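PDB 6NCX: beta-galacturonidase from Eisenbergiella tayi, which probably hydrolyses beta-linked galacturonides as a glycoside hydrolase of family 2, and is seen here with alpha-D-galacturonate bound in its active-site pocket. Local coordinates for residues C[334-339]-C[377-382]. Numbering follows the deposited sequence.
Sequences NHARGL and NECASD. With ADA (alpha-D-galactopyranuronic acid), chain I.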
ATOM      1  N   ASN C 334     -24.988  25.373   9.580  1.00 19.70           N
ATOM      2  CA  ASN C 334     -24.563  26.344   8.584  1.00 21.94           C
ATOM      3  C   ASN C 334     -23.077  26.132   8.262  1.00 22.11           C
ATOM      4  O   ASN C 334     -22.375  25.342   8.903  1.00 21.60           O
ATOM      5  CB  ASN C 334     -24.892  27.781   9.037  1.00 21.58           C
ATOM      6  CG  ASN C 334     -23.971  28.329  10.161  1.00 23.39           C
ATOM      7  OD1 ASN C 334     -23.323  27.592  10.909  1.00 23.99           O
ATOM      8  ND2 ASN C 334     -23.944  29.657  10.280  1.00 25.30           N
ATOM      9  N   HIS C 335     -22.611  26.799   7.214  1.00 22.94           N
ATOM     10  CA  HIS C 335     -21.257  26.592   6.707  1.00 21.54           C
ATOM     11  C   HIS C 335     -20.283  27.451   7.490  1.00 18.86           C
ATOM     12  O   HIS C 335     -20.232  28.671   7.297  1.00 21.85           O
ATOM     13  CB  HIS C 335     -21.152  26.923   5.222  1.00 19.51           C
ATOM     14  CG  HIS C 335     -19.758  26.789   4.698  1.00 19.46           C
ATOM     15  ND1 HIS C 335     -19.278  27.531   3.641  1.00 19.02           N
ATOM     16  CD2 HIS C 335     -18.733  26.002   5.103  1.00 18.31           C
ATOM     17  CE1 HIS C 335     -18.016  27.207   3.417  1.00 22.44           C
ATOM     18  NE2 HIS C 335     -17.662  26.278   4.289  1.00 21.43           N
ATOM     19  N   ALA C 336     -19.495  26.812   8.351  1.00 26.61           N
ATOM     20  CA  ALA C 336     -18.446  27.470   9.126  1.00 24.86           C
ATOM     21  C   ALA C 336     -17.689  26.416   9.932  1.00 21.38           C
ATOM     22  O   ALA C 336     -18.304  25.518  10.521  1.00 23.11           O
ATOM     23  CB  ALA C 336     -19.022  28.546  10.061  1.00 16.36           C
ATOM     24  N   ARG C 337     -16.359  26.545   9.959  1.00 24.46           N
ATOM     25  CA  ARG C 337     -15.483  25.637  10.709  1.00 21.24           C
ATOM     26  C   ARG C 337     -14.281  26.413  11.220  1.00 23.01           C
ATOM     27  O   ARG C 337     -13.473  26.886  10.414  1.00 23.70           O
ATOM     28  CB  ARG C 337     -14.991  24.467   9.848  1.00 20.72           C
ATOM     29  CG  ARG C 337     -14.130  23.486  10.641  1.00 21.53           C
ATOM     30  CD  ARG C 337     -13.030  22.875   9.808  1.00 25.33           C
ATOM     31  NE  ARG C 337     -11.986  22.351  10.679  1.00 20.01           N
ATOM     32  CZ  ARG C 337     -11.070  23.110  11.289  1.00 21.95           C
ATOM     33  NH1 ARG C 337     -11.065  24.423  11.108  1.00 21.44           N
ATOM     34  NH2 ARG C 337     -10.162  22.562  12.083  1.00 19.69           N
ATOM     35  N   GLY C 338     -14.151  26.521  12.541  1.00 20.41           N
ATOM     36  CA  GLY C 338     -12.911  26.998  13.123  1.00 17.16           C
ATOM     37  C   GLY C 338     -12.539  28.423  12.763  1.00 24.86           C
ATOM     38  O   GLY C 338     -11.352  28.767  12.779  1.00 28.50           O
ATOM     39  N   LEU C 339     -13.513  29.274  12.458  1.00 20.90           N
ATOM     40  CA  LEU C 339     -13.188  30.655  12.117  1.00 24.93           C
ATOM     41  C   LEU C 339     -12.764  31.420  13.376  1.00 25.50           C
ATOM     42  O   LEU C 339     -13.418  31.334  14.422  1.00 25.80           O
ATOM     43  CB  LEU C 339     -14.387  31.312  11.422  1.00 20.97           C
ATOM     44  CG  LEU C 339     -14.718  30.637  10.076  1.00 25.38           C
ATOM     45  CD1 LEU C 339     -15.994  31.145   9.438  1.00 23.06           C
ATOM     46  CD2 LEU C 339     -13.555  30.747   9.073  1.00 21.08           C
ATOM     47  N   ASN C 377     -19.487  25.846  13.792  1.00 21.64           N
ATOM     48  CA  ASN C 377     -18.594  24.803  14.294  1.00 21.83           C
ATOM     49  C   ASN C 377     -17.230  25.344  14.722  1.00 21.35           C
ATOM     50  O   ASN C 377     -16.427  25.789  13.888  1.00 19.42           O
ATOM     51  CB  ASN C 377     -18.389  23.698  13.247  1.00 19.80           C
ATOM     52  CG  ASN C 377     -17.344  22.680  13.689  1.00 24.63           C
ATOM     53  OD1 ASN C 377     -17.631  21.743  14.454  1.00 23.78           O
ATOM     54  ND2 ASN C 377     -16.118  22.877  13.235  1.00 20.46           N
ATOM     55  N   GLU C 378     -16.967  25.307  16.032  1.00 22.83           N
ATOM     56  CA  GLU C 378     -15.669  25.667  16.608  1.00 19.40           C
ATOM     57  C   GLU C 378     -15.256  27.111  16.311  1.00 22.40           C
ATOM     58  O   GLU C 378     -14.062  27.404  16.196  1.00 21.53           O
ATOM     59  CB  GLU C 378     -14.569  24.714  16.137  1.00 21.88           C
ATOM     60  CG  GLU C 378     -14.649  23.297  16.689  1.00 28.43           C
ATOM     61  CD  GLU C 378     -13.296  22.579  16.633  1.00 30.20           C
ATOM     62  OE1 GLU C 378     -12.402  23.020  15.873  1.00 30.59           O
ATOM     63  OE2 GLU C 378     -13.120  21.587  17.367  1.00 27.06           O
ATOM     64  N   CYS C 379     -16.207  28.044  16.219  1.00 16.96           N
ATOM     65  CA  CYS C 379     -15.819  29.440  16.072  1.00 22.67           C
ATOM     66  C   CYS C 379     -15.560  30.074  17.449  1.00 23.56           C
ATOM     67  O   CYS C 379     -15.552  29.394  18.477  1.00 16.87           O
ATOM     68  CB  CYS C 379     -16.854  30.182  15.236  1.00 19.58           C
ATOM     69  SG  CYS C 379     -16.916  29.498  13.562  1.00 23.08           S
ATOM     70  N   ALA C 380     -15.317  31.392  17.480  1.00 26.20           N
ATOM     71  CA  ALA C 380     -14.750  32.065  18.655  1.00 20.99           C
ATOM     72  C   ALA C 380     -15.820  32.401  19.701  1.00 24.87           C
ATOM     73  O   ALA C 380     -16.055  33.558  20.059  1.00 25.70           O
ATOM     74  CB  ALA C 380     -13.995  33.317  18.225  1.00 20.54           C
ATOM     75  N   SER C 381     -16.450  31.351  20.223  1.00 23.01           N
ATOM     76  CA  SER C 381     -17.484  31.481  21.236  1.00 23.48           C
ATOM     77  C   SER C 381     -16.926  31.799  22.630  1.00 26.54           C
ATOM     78  O   SER C 381     -17.693  31.814  23.600  1.00 24.83           O
ATOM     79  CB  SER C 381     -18.318  30.200  21.278  1.00 25.10           C
ATOM     80  OG  SER C 381     -17.482  29.071  21.493  1.00 31.01           O
ATOM     81  N   ASP C 382     -15.616  32.024  22.755  1.00 26.56           N
ATOM     82  CA  ASP C 382     -15.015  32.502  23.991  1.00 29.59           C
ATOM     83  C   ASP C 382     -14.810  34.014  24.001  1.00 31.91           C
ATOM     84  O   ASP C 382     -14.308  34.547  24.994  1.00 36.25           O
ATOM     85  CB  ASP C 382     -13.674  31.797  24.236  1.00 27.15           C
ATOM     86  CG  ASP C 382     -12.692  31.983  23.080  1.00 32.80           C
ATOM     87  OD1 ASP C 382     -13.128  32.055  21.910  1.00 29.11           O
ATOM     88  OD2 ASP C 382     -11.474  32.051  23.337  1.00 35.16           O
TER
HETATM   89  C1  ADA I 601     -12.140  20.020  14.662  1.00 24.93           C
HETATM   90  C2  ADA I 601     -12.957  20.387  13.402  1.00 23.31           C
HETATM   91  C3  ADA I 601     -12.921  19.399  12.296  1.00 21.80           C
HETATM   92  C4  ADA I 601     -11.618  18.697  12.131  1.00 24.46           C
HETATM   93  C5  ADA I 601     -11.062  18.207  13.474  1.00 24.54           C
HETATM   94  C6  ADA I 601      -9.690  17.536  13.366  1.00 22.85           C
HETATM   95  O1  ADA I 601     -12.861  19.188  15.541  1.00 28.33           O
HETATM   96  O2  ADA I 601     -14.273  20.668  13.784  1.00 18.41           O
HETATM   97  O3  ADA I 601     -13.290  20.024  11.087  1.00 17.45           O
HETATM   98  O4  ADA I 601     -10.669  19.562  11.555  1.00 16.78           O
HETATM   99  O5  ADA I 601     -10.888  19.341  14.370  1.00 26.96           O
HETATM  100  O6B ADA I 601      -9.472  16.590  12.562  1.00 22.26           O
HETATM  101  O6A ADA I 601      -8.772  17.957  14.113  1.00 22.98           O
HETATM  102  O   HOH W   1     -21.023  25.242  11.513  1.00 14.51           O
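The guanidinium of Arg-337 and the amide of Asn-377 run alongside each other in the same direction, their planes 56° apart, over the mouth of a TIM barrel. The sugar C4 sits in plane at the guanidinium edge and O3 lies near that plane; Glu-378 OE1 is well out of it, 4.4 Å from Arg-337 NH2, so the charges are near but form no salt bridge. The two loops follow parallel neighbouring strands, 329-333 and 370-374, and the Asn-Glu pair after the latter is a hallmark of clan GH-A glycosidases such as family 2. Arg-337 NE gives a 2.7 Å hydrogen bond to O3 of the galacturonate and shares O4 with NH2. The arginine chain, trans at chi1 (-177°) and bent at chi2, passes the amide with CG 3.3 Å from Asn-377 ND2. Asn-377 ND2 donates to sugar O2 at 2.9 Å; OD1 is held by Arg-309 and Asn-428, which settles which end of the amide faces the ligand. The Glu-378 carboxylate comes up to the anomeric carbon, OE2 3.0 Å from O1. Behind these side chains the backbones join: Gly-338 N donates a hydrogen bond to Asn-377 O, 2.7 Å, with an N-H...O angle of 169°. A water accepts from Asn-377 N and lies within hydrogen-bonding distance of the carbonyl oxygens of Asn-334 and Ala-336. Further from the ligand, Cys-379 SG packs against Leu-339 CB and takes a weak hydrogen bond from Leu-339 N, 3.6 Å from SG.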